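Local atomic coordinates of berberine bridge enzyme-like 28 (Arabidopsis thaliana, PDB entry 5D79), a protein that is a secreted FAD-dependent oxidoreductase of the berberine bridge enzyme-like family and is involved in adaptation to salt stress. Residues N67-V72 and S362-G367; T289-N294 and L395-L400; R386-P391 and L448-S453. All coordinates share one frame; numbering follows the deposited sequence.

Interaction 1: residues N67-V72 and S362-G367; sequences NPRFSV and SLSFKG
Asn67 and Phe365 grip each other through a pair of hydrogen bonds in which a side-chain amide reads the backbone of a strand. OD1 of Asn67 accepts from Phe365 N at 3.1 Å, and ND2 of Asn67 donates to Phe365 O at 3.2 Å, the carbonyl oxygen lying in the amide plane. ND2 also makes a weak hydrogen bond to Tyr113 O. With CG anti to the backbone N (chi1 -159°), the amide comes to rest over the Phe365 ring as well, its plane only 17° from the ring's and ND2 stacked above the ring centre. Phe365 O has a second donor, NH2 of Arg69 at 3.2 Å, which arrives from the opposite face of the carbonyl. Ser364 OG is hydrogen-bonded to Asp438, and the methylenes of Pro68 and Arg69 pack on the same hydroxyl. Lys366 turns its ammonium to Asp475 and Glu114. The Phe365 side chain lies about 4 Å from the bound FAD and meets Tyr113 edge-to-face. A carbonyl of a buried residue, held by two donors, beside an amide that uses both of its ends, is consistent with the loop holding this part of strand 363-372 in place beside the flavin.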
ATOM      1  N   ASN A  67      -7.209  -9.759  -3.324  1.00 27.28           N
ATOM      2  CA  ASN A  67      -8.234  -9.901  -2.298  1.00 28.37           C
ATOM      3  C   ASN A  67      -9.383 -10.739  -2.894  1.00 27.28           C
ATOM      4  O   ASN A  67     -10.315 -10.199  -3.509  1.00 23.20           O
ATOM      5  CB  ASN A  67      -8.722  -8.535  -1.804  1.00 26.02           C
ATOM      6  CG  ASN A  67      -9.374  -8.612  -0.430  1.00 22.40           C
ATOM      7  OD1 ASN A  67      -9.771  -9.693   0.028  1.00 22.87           O
ATOM      8  ND2 ASN A  67      -9.489  -7.465   0.235  1.00 19.23           N
ATOM      9  N   PRO A  68      -9.291 -12.072  -2.736  1.00 27.63           N
ATOM     10  CA  PRO A  68     -10.142 -13.088  -3.378  1.00 32.61           C
ATOM     11  C   PRO A  68     -11.655 -12.884  -3.213  1.00 33.62           C
ATOM     12  O   PRO A  68     -12.432 -13.296  -4.095  1.00 31.13           O
ATOM     13  CB  PRO A  68      -9.699 -14.386  -2.696  1.00 31.56           C
ATOM     14  CG  PRO A  68      -8.274 -14.138  -2.363  1.00 29.64           C
ATOM     15  CD  PRO A  68      -8.202 -12.691  -1.961  1.00 26.18           C
ATOM     16  N   ARG A  69     -12.061 -12.244  -2.119  1.00 30.81           N
ATOM     17  CA  ARG A  69     -13.472 -11.988  -1.856  1.00 29.78           C
ATOM     18  C   ARG A  69     -14.087 -11.148  -2.972  1.00 31.74           C
ATOM     19  O   ARG A  69     -15.308 -11.117  -3.146  1.00 36.13           O
ATOM     20  CB  ARG A  69     -13.650 -11.297  -0.498  1.00 26.93           C
ATOM     21  CG  ARG A  69     -13.002  -9.939  -0.410  1.00 27.23           C
ATOM     22  CD  ARG A  69     -13.105  -9.345   0.999  1.00 35.24           C
ATOM     23  NE  ARG A  69     -14.395  -8.714   1.291  1.00 39.29           N
ATOM     24  CZ  ARG A  69     -14.536  -7.526   1.878  1.00 42.04           C
ATOM     25  NH1 ARG A  69     -15.749  -7.039   2.106  1.00 45.51           N
ATOM     26  NH2 ARG A  69     -13.469  -6.819   2.240  1.00 38.80           N
ATOM     27  N   PHE A  70     -13.232 -10.471  -3.732  1.00 28.54           N
ATOM     28  CA  PHE A  70     -13.687  -9.657  -4.846  1.00 30.48           C
ATOM     29  C   PHE A  70     -13.480 -10.367  -6.171  1.00 35.58           C
ATOM     30  O   PHE A  70     -13.467  -9.742  -7.231  1.00 40.06           O
ATOM     31  CB  PHE A  70     -12.970  -8.313  -4.852  1.00 26.29           C
ATOM     32  CG  PHE A  70     -13.312  -7.455  -3.679  1.00 23.82           C
ATOM     33  CD1 PHE A  70     -14.609  -6.993  -3.501  1.00 28.14           C
ATOM     34  CD2 PHE A  70     -12.346  -7.107  -2.758  1.00 22.45           C
ATOM     35  CE1 PHE A  70     -14.937  -6.196  -2.420  1.00 28.28           C
ATOM     36  CE2 PHE A  70     -12.654  -6.305  -1.673  1.00 23.48           C
ATOM     37  CZ  PHE A  70     -13.953  -5.847  -1.500  1.00 30.17           C
ATOM     38  N   SER A  71     -13.321 -11.681  -6.103  1.00 34.74           N
ATOM     39  CA  SER A  71     -13.243 -12.484  -7.310  1.00 35.65           C
ATOM     40  C   SER A  71     -14.497 -13.329  -7.467  1.00 38.04           C
ATOM     41  O   SER A  71     -14.519 -14.262  -8.258  1.00 43.20           O
ATOM     42  CB  SER A  71     -12.014 -13.382  -7.280  1.00 33.46           C
ATOM     43  OG  SER A  71     -12.137 -14.314  -6.234  1.00 27.33           O
ATOM     44  N   VAL A  72     -15.538 -13.011  -6.707  1.00 36.31           N
ATOM     45  CA  VAL A  72     -16.764 -13.801  -6.748  1.00 41.03           C
ATOM     46  C   VAL A  72     -17.659 -13.359  -7.915  1.00 45.96           C
ATOM     47  O   VAL A  72     -17.543 -12.229  -8.399  1.00 47.27           O
ATOM     48  CB  VAL A  72     -17.537 -13.719  -5.409  1.00 37.54           C
ATOM     49  CG1 VAL A  72     -16.801 -14.504  -4.332  1.00 34.82           C
ATOM     50  CG2 VAL A  72     -17.736 -12.282  -4.978  1.00 29.99           C
ATOM     51  N   SER A 362      -4.453 -16.548  -1.104  1.00 29.49           N
ATOM     52  CA  SER A 362      -5.590 -17.420  -0.840  1.00 30.15           C
ATOM     53  C   SER A 362      -6.402 -16.882   0.325  1.00 28.11           C
ATOM     54  O   SER A 362      -7.429 -17.456   0.685  1.00 29.20           O
ATOM     55  CB  SER A 362      -5.124 -18.852  -0.559  1.00 32.11           C
ATOM     56  OG  SER A 362      -4.746 -19.026   0.795  1.00 33.98           O
ATOM     57  N   LEU A 363      -5.938 -15.773   0.900  1.00 23.15           N
ATOM     58  CA  LEU A 363      -6.582 -15.169   2.063  1.00 26.21           C
ATOM     59  C   LEU A 363      -7.273 -13.859   1.719  1.00 28.50           C
ATOM     60  O   LEU A 363      -6.622 -12.892   1.299  1.00 22.27           O
ATOM     61  CB  LEU A 363      -5.566 -14.920   3.188  1.00 22.52           C
ATOM     62  CG  LEU A 363      -4.806 -16.153   3.691  1.00 21.29           C
ATOM     63  CD1 LEU A 363      -4.039 -15.839   4.954  1.00 18.26           C
ATOM     64  CD2 LEU A 363      -5.773 -17.317   3.917  1.00 24.20           C
ATOM     65  N   SER A 364      -8.598 -13.843   1.890  1.00 29.37           N
ATOM     66  CA  SER A 364      -9.385 -12.616   1.791  1.00 23.61           C
ATOM     67  C   SER A 364      -9.179 -11.804   3.054  1.00 21.73           C
ATOM     68  O   SER A 364      -8.790 -12.346   4.086  1.00 20.74           O
ATOM     69  CB  SER A 364     -10.873 -12.919   1.599  1.00 23.52           C
ATOM     70  OG  SER A 364     -11.110 -13.594   0.380  1.00 24.21           O
ATOM     71  N   PHE A 365      -9.449 -10.508   2.987  1.00 22.98           N
ATOM     72  CA  PHE A 365      -9.257  -9.673   4.158  1.00 20.15           C
ATOM     73  C   PHE A 365     -10.155  -8.431   4.149  1.00 21.87           C
ATOM     74  O   PHE A 365     -10.697  -8.039   3.110  1.00 24.54           O
ATOM     75  CB  PHE A 365      -7.775  -9.273   4.277  1.00 17.02           C
ATOM     76  CG  PHE A 365      -7.271  -8.462   3.117  1.00 17.82           C
ATOM     77  CD1 PHE A 365      -7.468  -7.086   3.071  1.00 15.73           C
ATOM     78  CD2 PHE A 365      -6.601  -9.074   2.064  1.00 20.69           C
ATOM     79  CE1 PHE A 365      -7.020  -6.339   1.995  1.00 14.48           C
ATOM     80  CE2 PHE A 365      -6.143  -8.324   0.979  1.00 21.31           C
ATOM     81  CZ  PHE A 365      -6.356  -6.956   0.946  1.00 17.35           C
ATOM     82  N   LYS A 366     -10.329  -7.848   5.329  1.00 16.37           N
ATOM     83  CA  LYS A 366     -10.870  -6.513   5.481  1.00 17.62           C
ATOM     84  C   LYS A 366      -9.896  -5.746   6.361  1.00 19.81           C
ATOM     85  O   LYS A 366      -9.542  -6.216   7.441  1.00 21.41           O
ATOM     86  CB  LYS A 366     -12.260  -6.542   6.105  1.00 14.65           C
ATOM     87  CG  LYS A 366     -12.774  -5.171   6.456  1.00 16.17           C
ATOM     88  CD  LYS A 366     -12.805  -4.273   5.233  1.00 16.29           C
ATOM     89  CE  LYS A 366     -13.199  -2.867   5.626  1.00 19.55           C
ATOM     90  NZ  LYS A 366     -13.369  -1.939   4.467  1.00 21.15           N
ATOM     91  N   GLY A 367      -9.442  -4.586   5.893  1.00 15.93           N
ATOM     92  CA  GLY A 367      -8.522  -3.767   6.658  1.00 15.26           C
ATOM     93  C   GLY A 367      -9.002  -2.339   6.845  1.00 16.58           C
ATOM     94  O   GLY A 367      -9.655  -1.762   5.970  1.00 17.51           O
TER

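Interaction 2: residues T289-N294 and L395-L400; sequences TLERSN and LGKIIL
Leu290 and Ile398 form the antiparallel hydrogen-bonded pair at the heart of this contact, between strands 289-292 and 396-400, whose axes approach to 4.7 Å with N-to-C directions 166° apart. Leu290 N donates to Ile398 O at 2.8 Å, and Ile398 N returns a bond of 2.9 Å to Leu290 O. Past Glu291 and Lys397 the backbones separate, and a water bridges Arg292 N to Gly396 O. On one face, Leu290 and Ile398 touch through their CB atoms and pack against helix 378-388, both meeting Leu388, while Leu290 also packs on Ile270 of helix 263-276. The other face carries Thr289 beside Ile399 and Glu291 beside Lys397. Thr289 and Ile399 point the same way, CG2 of the threonine lying 3.9 Å from CG1 of the isoleucine and OG1 facing its CG2. Glu291 has CG between its backbone N and carbonyl carbon (chi1 65°) and is extended beyond it, which brings the carboxylate alongside the lysine chain. OE1 of Glu291 lies 3.2 Å from CE of Lys397 and forms a long salt bridge of 3.6 Å with NZ. A methionine in place of Lys397 would probably leave the Glu291 carboxylate without its cationic neighbour in this pair. These two strands are central neighbours in a seven-stranded antiparallel sheet, and Leu290 and Ile398 give its helix-covered face an apolar patch here; the chemistry suggests that the backbone bonds and apolar contacts carry most of the cohesion, the long ion pair probably adding less.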
ATOM      1  N   THR A 289       3.243  -6.366  16.596  1.00 17.51           N
ATOM      2  CA  THR A 289       2.081  -7.000  16.004  1.00 16.59           C
ATOM      3  C   THR A 289       1.365  -7.858  17.030  1.00 18.08           C
ATOM      4  O   THR A 289       1.951  -8.740  17.653  1.00 17.03           O
ATOM      5  CB  THR A 289       2.454  -7.875  14.805  1.00 18.67           C
ATOM      6  OG1 THR A 289       3.311  -7.136  13.926  1.00 16.14           O
ATOM      7  CG2 THR A 289       1.186  -8.332  14.062  1.00 17.07           C
ATOM      8  N   LEU A 290       0.089  -7.586  17.208  1.00 20.06           N
ATOM      9  CA  LEU A 290      -0.748  -8.427  18.023  1.00 17.28           C
ATOM     10  C   LEU A 290      -1.503  -9.396  17.121  1.00 13.55           C
ATOM     11  O   LEU A 290      -2.158  -8.980  16.165  1.00 16.89           O
ATOM     12  CB  LEU A 290      -1.706  -7.574  18.832  1.00 17.03           C
ATOM     13  CG  LEU A 290      -1.035  -6.498  19.665  1.00 18.69           C
ATOM     14  CD1 LEU A 290      -2.087  -5.826  20.527  1.00 21.58           C
ATOM     15  CD2 LEU A 290       0.026  -7.117  20.519  1.00 17.86           C
ATOM     16  N   GLU A 291      -1.396 -10.687  17.415  1.00 15.06           N
ATOM     17  CA  GLU A 291      -1.950 -11.720  16.545  1.00 17.89           C
ATOM     18  C   GLU A 291      -1.900 -13.074  17.237  1.00 21.49           C
ATOM     19  O   GLU A 291      -1.368 -13.185  18.336  1.00 23.10           O
ATOM     20  CB  GLU A 291      -1.175 -11.788  15.233  1.00 16.22           C
ATOM     21  CG  GLU A 291       0.245 -12.217  15.463  1.00 24.02           C
ATOM     22  CD  GLU A 291       1.028 -12.334  14.200  1.00 30.24           C
ATOM     23  OE1 GLU A 291       0.475 -12.022  13.131  1.00 37.67           O
ATOM     24  OE2 GLU A 291       2.200 -12.741  14.282  1.00 29.39           O
ATOM     25  N   ARG A 292      -2.446 -14.100  16.586  1.00 23.39           N
ATOM     26  CA  ARG A 292      -2.341 -15.470  17.080  1.00 30.23           C
ATOM     27  C   ARG A 292      -0.955 -16.052  16.867  1.00 30.95           C
ATOM     28  O   ARG A 292      -0.260 -15.700  15.913  1.00 31.46           O
ATOM     29  CB  ARG A 292      -3.352 -16.388  16.393  1.00 34.76           C
ATOM     30  CG  ARG A 292      -4.791 -16.147  16.745  1.00 36.91           C
ATOM     31  CD  ARG A 292      -5.143 -16.571  18.164  1.00 35.01           C
ATOM     32  NE  ARG A 292      -6.485 -16.096  18.482  1.00 35.28           N
ATOM     33  CZ  ARG A 292      -7.588 -16.819  18.320  1.00 38.10           C
ATOM     34  NH1 ARG A 292      -7.502 -18.069  17.877  1.00 42.96           N
ATOM     35  NH2 ARG A 292      -8.773 -16.298  18.618  1.00 34.07           N
ATOM     36  N   SER A 293      -0.572 -16.960  17.757  1.00 37.26           N
ATOM     37  CA  SER A 293       0.638 -17.752  17.583  1.00 42.00           C
ATOM     38  C   SER A 293       0.286 -19.143  17.060  1.00 46.47           C
ATOM     39  O   SER A 293      -0.887 -19.519  17.024  1.00 43.97           O
ATOM     40  CB  SER A 293       1.409 -17.854  18.901  1.00 44.12           C
ATOM     41  OG  SER A 293       0.641 -18.512  19.891  1.00 47.20           O
ATOM     42  N   ASN A 294       1.309 -19.900  16.664  1.00 58.53           N
ATOM     43  CA  ASN A 294       1.138 -21.282  16.199  1.00 63.81           C
ATOM     44  C   ASN A 294       0.409 -22.141  17.225  1.00 61.06           C
ATOM     45  O   ASN A 294      -0.263 -23.111  16.876  1.00 63.84           O
ATOM     46  CB  ASN A 294       2.493 -21.930  15.877  1.00 71.28           C
ATOM     47  CG  ASN A 294       3.481 -20.959  15.241  1.00 76.59           C
ATOM     48  OD1 ASN A 294       3.096 -19.917  14.706  1.00 78.10           O
ATOM     49  ND2 ASN A 294       4.768 -21.305  15.297  1.00 77.96           N
ATOM     50  N   LEU A 395      -7.238 -15.412  12.235  1.00 24.18           N
ATOM     51  CA  LEU A 395      -6.275 -14.974  11.226  1.00 24.19           C
ATOM     52  C   LEU A 395      -6.229 -13.454  11.111  1.00 19.06           C
ATOM     53  O   LEU A 395      -5.887 -12.907  10.070  1.00 20.02           O
ATOM     54  CB  LEU A 395      -6.594 -15.599   9.873  1.00 28.42           C
ATOM     55  CG  LEU A 395      -6.537 -17.129   9.817  1.00 27.61           C
ATOM     56  CD1 LEU A 395      -6.533 -17.588   8.366  1.00 28.03           C
ATOM     57  CD2 LEU A 395      -5.329 -17.661  10.559  1.00 26.26           C
ATOM     58  N   GLY A 396      -6.548 -12.786  12.210  1.00 18.35           N
ATOM     59  CA  GLY A 396      -6.539 -11.338  12.265  1.00 17.73           C
ATOM     60  C   GLY A 396      -5.299 -10.756  12.918  1.00 16.68           C
ATOM     61  O   GLY A 396      -4.604 -11.422  13.674  1.00 19.57           O
ATOM     62  N   LYS A 397      -5.027  -9.495  12.615  1.00 17.34           N
ATOM     63  CA  LYS A 397      -3.844  -8.812  13.114  1.00 22.30           C
ATOM     64  C   LYS A 397      -4.153  -7.367  13.527  1.00 19.97           C
ATOM     65  O   LYS A 397      -4.982  -6.690  12.904  1.00 21.21           O
ATOM     66  CB  LYS A 397      -2.735  -8.815  12.046  1.00 22.96           C
ATOM     67  CG  LYS A 397      -2.458 -10.165  11.417  1.00 21.16           C
ATOM     68  CD  LYS A 397      -1.172 -10.185  10.604  1.00 23.79           C
ATOM     69  CE  LYS A 397      -0.849 -11.621  10.191  1.00 28.96           C
ATOM     70  NZ  LYS A 397       0.463 -11.778   9.511  1.00 32.28           N
ATOM     71  N   ILE A 398      -3.485  -6.901  14.580  1.00 17.87           N
ATOM     72  CA  ILE A 398      -3.403  -5.465  14.846  1.00 15.08           C
ATOM     73  C   ILE A 398      -1.926  -5.084  14.843  1.00 14.50           C
ATOM     74  O   ILE A 398      -1.144  -5.565  15.658  1.00 13.90           O
ATOM     75  CB  ILE A 398      -4.102  -5.092  16.156  1.00 17.74           C
ATOM     76  CG1 ILE A 398      -5.611  -5.239  15.963  1.00 22.58           C
ATOM     77  CG2 ILE A 398      -3.778  -3.664  16.564  1.00 16.24           C
ATOM     78  CD1 ILE A 398      -6.398  -5.242  17.245  1.00 25.48           C
ATOM     79  N   ILE A 399      -1.545  -4.262  13.872  1.00 10.23           N
ATOM     80  CA  ILE A 399      -0.144  -4.007  13.575  1.00 13.35           C
ATOM     81  C   ILE A 399       0.217  -2.561  13.868  1.00 13.87           C
ATOM     82  O   ILE A 399      -0.366  -1.652  13.297  1.00 15.33           O
ATOM     83  CB  ILE A 399       0.189  -4.328  12.088  1.00 18.24           C
ATOM     84  CG1 ILE A 399      -0.399  -5.682  11.672  1.00 20.01           C
ATOM     85  CG2 ILE A 399       1.696  -4.345  11.859  1.00 19.55           C
ATOM     86  CD1 ILE A 399      -0.638  -5.816  10.177  1.00 20.45           C
ATOM     87  N   LEU A 400       1.187  -2.354  14.750  1.00 14.99           N
ATOM     88  CA  LEU A 400       1.595  -1.011  15.133  1.00 16.58           C
ATOM     89  C   LEU A 400       2.946  -0.673  14.494  1.00 17.23           C
ATOM     90  O   LEU A 400       3.969  -1.284  14.805  1.00 14.43           O
ATOM     91  CB  LEU A 400       1.658  -0.867  16.668  1.00 14.61           C
ATOM     92  CG  LEU A 400       0.351  -0.761  17.469  1.00 11.75           C
ATOM     93  CD1 LEU A 400      -0.479  -2.028  17.385  1.00 13.38           C
ATOM     94  CD2 LEU A 400       0.650  -0.450  18.911  1.00 14.18           C
TER
HETATM   95  O   HOH W   1      -3.746 -14.092  14.089  1.00 14.45           O

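Interaction 3: residues R386-P391 and L448-S453; sequences RRLEAP and LKWVDS
Trp450 points the nitrogen edge of its indole at the backbone carbonyl of Arg387. NE1 of Trp450 donates to Arg387 O at 2.9 Å with an N-H...O angle of 158°. The acceptor lies almost in the indole plane, yet relative to the carbonyl plane the donor stands 52° out of it. Ala390 N bonds to the same oxygen from the opposite face, so the carbonyl serves both the local turn and the neighbouring helix. CG of Trp450 is anti to the backbone N (chi1 -174°), which carries the ring across to the other segment. There its six-membered part meets CD2 of Leu388, 4.0 Å from CZ2 of Trp450, and CB of Ala390 sits 3.8 Å from NE1 of Trp450. Helices 378-388 and 441-458 both lie along the seven-stranded antiparallel sheet, and the indole bridges them: Leu388 also packs on Val298 of that sheet, as Val451 does on Ala431. Arg387 makes the second crossing in the reverse direction. Extended from CG to NE, it presents a guanidinium edge to Ser453, NH2 donating to OG at 2.8 Å with the hydroxyl close to the guanidinium plane. Glu383, one turn back on the arginine's own helix, holds NE in a salt bridge. A water lying over one face of the indole accepts from Arg387 NH2 at 3.0 Å and donates to Trp450 O.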
ATOM      1  N   ARG A 386      -7.844  -8.367  24.089  1.00 22.47           N
ATOM      2  CA  ARG A 386      -9.001  -9.204  24.364  1.00 21.16           C
ATOM      3  C   ARG A 386      -9.771  -9.545  23.086  1.00 21.94           C
ATOM      4  O   ARG A 386     -10.211 -10.669  22.905  1.00 22.82           O
ATOM      5  CB  ARG A 386      -9.931  -8.519  25.364  1.00 18.47           C
ATOM      6  CG  ARG A 386     -11.129  -9.358  25.737  1.00 20.27           C
ATOM      7  CD  ARG A 386     -12.163  -8.542  26.472  1.00 24.44           C
ATOM      8  NE  ARG A 386     -12.917  -7.681  25.568  1.00 28.59           N
ATOM      9  CZ  ARG A 386     -13.869  -8.116  24.749  1.00 29.19           C
ATOM     10  NH1 ARG A 386     -14.175  -9.404  24.706  1.00 29.86           N
ATOM     11  NH2 ARG A 386     -14.510  -7.265  23.962  1.00 29.61           N
ATOM     12  N   ARG A 387      -9.927  -8.580  22.193  1.00 21.11           N
ATOM     13  CA  ARG A 387     -10.738  -8.816  21.010  1.00 24.21           C
ATOM     14  C   ARG A 387     -10.074  -9.813  20.041  1.00 21.40           C
ATOM     15  O   ARG A 387     -10.751 -10.475  19.264  1.00 18.64           O
ATOM     16  CB  ARG A 387     -11.056  -7.481  20.325  1.00 25.00           C
ATOM     17  CG  ARG A 387     -12.190  -6.693  21.024  1.00 26.36           C
ATOM     18  CD  ARG A 387     -12.107  -5.208  20.723  1.00 27.70           C
ATOM     19  NE  ARG A 387     -13.158  -4.422  21.366  1.00 23.26           N
ATOM     20  CZ  ARG A 387     -14.280  -4.063  20.759  1.00 24.36           C
ATOM     21  NH1 ARG A 387     -15.190  -3.347  21.399  1.00 26.58           N
ATOM     22  NH2 ARG A 387     -14.492  -4.430  19.505  1.00 25.33           N
ATOM     23  N   LEU A 388      -8.756  -9.949  20.117  1.00 18.64           N
ATOM     24  CA  LEU A 388      -8.054 -10.902  19.264  1.00 18.05           C
ATOM     25  C   LEU A 388      -8.251 -12.351  19.718  1.00 18.08           C
ATOM     26  O   LEU A 388      -7.988 -13.289  18.966  1.00 18.38           O
ATOM     27  CB  LEU A 388      -6.564 -10.562  19.209  1.00 19.14           C
ATOM     28  CG  LEU A 388      -6.181  -9.448  18.232  1.00 21.45           C
ATOM     29  CD1 LEU A 388      -4.871  -8.833  18.639  1.00 19.83           C
ATOM     30  CD2 LEU A 388      -6.085  -9.991  16.822  1.00 20.41           C
ATOM     31  N   GLU A 389      -8.724 -12.535  20.945  1.00 18.98           N
ATOM     32  CA  GLU A 389      -9.072 -13.864  21.429  1.00 20.48           C
ATOM     33  C   GLU A 389     -10.363 -14.386  20.783  1.00 22.29           C
ATOM     34  O   GLU A 389     -10.718 -15.555  20.955  1.00 21.65           O
ATOM     35  CB  GLU A 389      -9.216 -13.853  22.948  1.00 23.07           C
ATOM     36  CG  GLU A 389      -8.085 -13.137  23.665  1.00 28.94           C
ATOM     37  CD  GLU A 389      -8.246 -13.151  25.181  1.00 36.97           C
ATOM     38  OE1 GLU A 389      -9.350 -13.482  25.667  1.00 41.19           O
ATOM     39  OE2 GLU A 389      -7.266 -12.836  25.890  1.00 38.85           O
ATOM     40  N   ALA A 390     -11.061 -13.514  20.055  1.00 24.26           N
ATOM     41  CA  ALA A 390     -12.307 -13.869  19.367  1.00 23.20           C
ATOM     42  C   ALA A 390     -12.070 -14.963  18.335  1.00 26.31           C
ATOM     43  O   ALA A 390     -11.020 -14.987  17.696  1.00 25.65           O
ATOM     44  CB  ALA A 390     -12.919 -12.640  18.703  1.00 23.01           C
ATOM     45  N   PRO A 391     -13.045 -15.876  18.170  1.00 29.49           N
ATOM     46  CA  PRO A 391     -12.860 -17.003  17.255  1.00 27.25           C
ATOM     47  C   PRO A 391     -12.602 -16.522  15.840  1.00 24.46           C
ATOM     48  O   PRO A 391     -11.733 -17.067  15.160  1.00 24.14           O
ATOM     49  CB  PRO A 391     -14.194 -17.759  17.340  1.00 28.74           C
ATOM     50  CG  PRO A 391     -14.842 -17.287  18.596  1.00 30.82           C
ATOM     51  CD  PRO A 391     -14.391 -15.875  18.776  1.00 31.41           C
ATOM     52  N   LEU A 448     -15.911  -8.777   8.908  1.00 25.16           N
ATOM     53  CA  LEU A 448     -16.186  -7.357   8.714  1.00 26.68           C
ATOM     54  C   LEU A 448     -16.592  -6.724  10.040  1.00 28.23           C
ATOM     55  O   LEU A 448     -16.011  -5.716  10.465  1.00 23.96           O
ATOM     56  CB  LEU A 448     -17.293  -7.158   7.672  1.00 26.25           C
ATOM     57  CG  LEU A 448     -16.874  -6.945   6.216  1.00 24.33           C
ATOM     58  CD1 LEU A 448     -15.689  -7.798   5.839  1.00 22.00           C
ATOM     59  CD2 LEU A 448     -18.031  -7.235   5.298  1.00 21.07           C
ATOM     60  N   LYS A 449     -17.586  -7.333  10.688  1.00 26.61           N
ATOM     61  CA  LYS A 449     -18.081  -6.858  11.973  1.00 28.29           C
ATOM     62  C   LYS A 449     -16.970  -6.762  12.998  1.00 24.23           C
ATOM     63  O   LYS A 449     -16.924  -5.798  13.755  1.00 24.55           O
ATOM     64  CB  LYS A 449     -19.191  -7.766  12.503  1.00 34.09           C
ATOM     65  CG  LYS A 449     -20.508  -7.639  11.732  1.00 41.60           C
ATOM     66  CD  LYS A 449     -21.615  -8.521  12.306  1.00 43.39           C
ATOM     67  CE  LYS A 449     -22.834  -8.494  11.409  1.00 44.90           C
ATOM     68  NZ  LYS A 449     -22.477  -8.813   9.994  1.00 46.86           N
ATOM     69  N   TRP A 450     -16.083  -7.758  13.012  1.00 22.65           N
ATOM     70  CA  TRP A 450     -14.952  -7.779  13.936  1.00 18.62           C
ATOM     71  C   TRP A 450     -14.057  -6.560  13.724  1.00 18.73           C
ATOM     72  O   TRP A 450     -13.709  -5.852  14.677  1.00 16.14           O
ATOM     73  CB  TRP A 450     -14.124  -9.071  13.784  1.00 16.20           C
ATOM     74  CG  TRP A 450     -13.042  -9.145  14.830  1.00 17.97           C
ATOM     75  CD1 TRP A 450     -13.156  -9.662  16.090  1.00 17.54           C
ATOM     76  CD2 TRP A 450     -11.699  -8.625  14.731  1.00 18.75           C
ATOM     77  NE1 TRP A 450     -11.968  -9.516  16.772  1.00 21.44           N
ATOM     78  CE2 TRP A 450     -11.059  -8.880  15.961  1.00 21.75           C
ATOM     79  CE3 TRP A 450     -10.977  -7.976  13.720  1.00 17.56           C
ATOM     80  CZ2 TRP A 450      -9.725  -8.510  16.207  1.00 18.32           C
ATOM     81  CZ3 TRP A 450      -9.654  -7.609  13.971  1.00 15.72           C
ATOM     82  CH2 TRP A 450      -9.046  -7.880  15.202  1.00 14.20           C
ATOM     83  N   VAL A 451     -13.695  -6.318  12.467  1.00 16.19           N
ATOM     84  CA  VAL A 451     -12.808  -5.217  12.109  1.00 17.33           C
ATOM     85  C   VAL A 451     -13.489  -3.866  12.374  1.00 17.68           C
ATOM     86  O   VAL A 451     -12.853  -2.914  12.840  1.00 18.74           O
ATOM     87  CB  VAL A 451     -12.366  -5.318  10.623  1.00 15.40           C
ATOM     88  CG1 VAL A 451     -11.515  -4.127  10.222  1.00 18.50           C
ATOM     89  CG2 VAL A 451     -11.594  -6.598  10.384  1.00 14.81           C
ATOM     90  N   ASP A 452     -14.787  -3.787  12.099  1.00 18.83           N
ATOM     91  CA  ASP A 452     -15.544  -2.555  12.345  1.00 22.73           C
ATOM     92  C   ASP A 452     -15.612  -2.227  13.846  1.00 20.69           C
ATOM     93  O   ASP A 452     -15.539  -1.061  14.247  1.00 19.01           O
ATOM     94  CB  ASP A 452     -16.966  -2.673  11.753  1.00 26.68           C
ATOM     95  CG  ASP A 452     -17.737  -1.346  11.775  1.00 36.12           C
ATOM     96  OD1 ASP A 452     -17.508  -0.501  10.875  1.00 40.22           O
ATOM     97  OD2 ASP A 452     -18.580  -1.149  12.683  1.00 35.98           O
ATOM     98  N   SER A 453     -15.725  -3.270  14.666  1.00 21.62           N
ATOM     99  CA  SER A 453     -15.980  -3.110  16.094  1.00 21.06           C
ATOM    100  C   SER A 453     -14.755  -2.618  16.867  1.00 19.20           C
ATOM    101  O   SER A 453     -14.880  -1.776  17.759  1.00 22.35           O
ATOM    102  CB  SER A 453     -16.481  -4.431  16.688  1.00 21.09           C
ATOM    103  OG  SER A 453     -16.876  -4.267  18.037  1.00 24.60           O
TER
HETATM  104  O   HOH W   2     -13.448  -6.459  17.573  1.00 15.02           O

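From the N terminus, the loop containing 67-72 waits almost 300 residues for its partner, strand 363-372, and interaction 1 closes that long loop onto an outermost strand of the seven-stranded sheet. Strand 284-292 lies within this span but pairs beyond it, with 395-400, so interactions 1 and 2 cross. Interaction 3 opens on helix 378-388, before interaction 2 has closed, and ends on helix 441-458; these two cross as well, whereas interactions 1 and 3 follow in series. Leu448 packs on Arg69 and Lys366, joining interactions 1 and 3, while Arg292 NH2 probably hydrogen-bonds to Leu388 O between interactions 2 and 3. Together they tie the N-terminal loop, the sheet and two helices covering it.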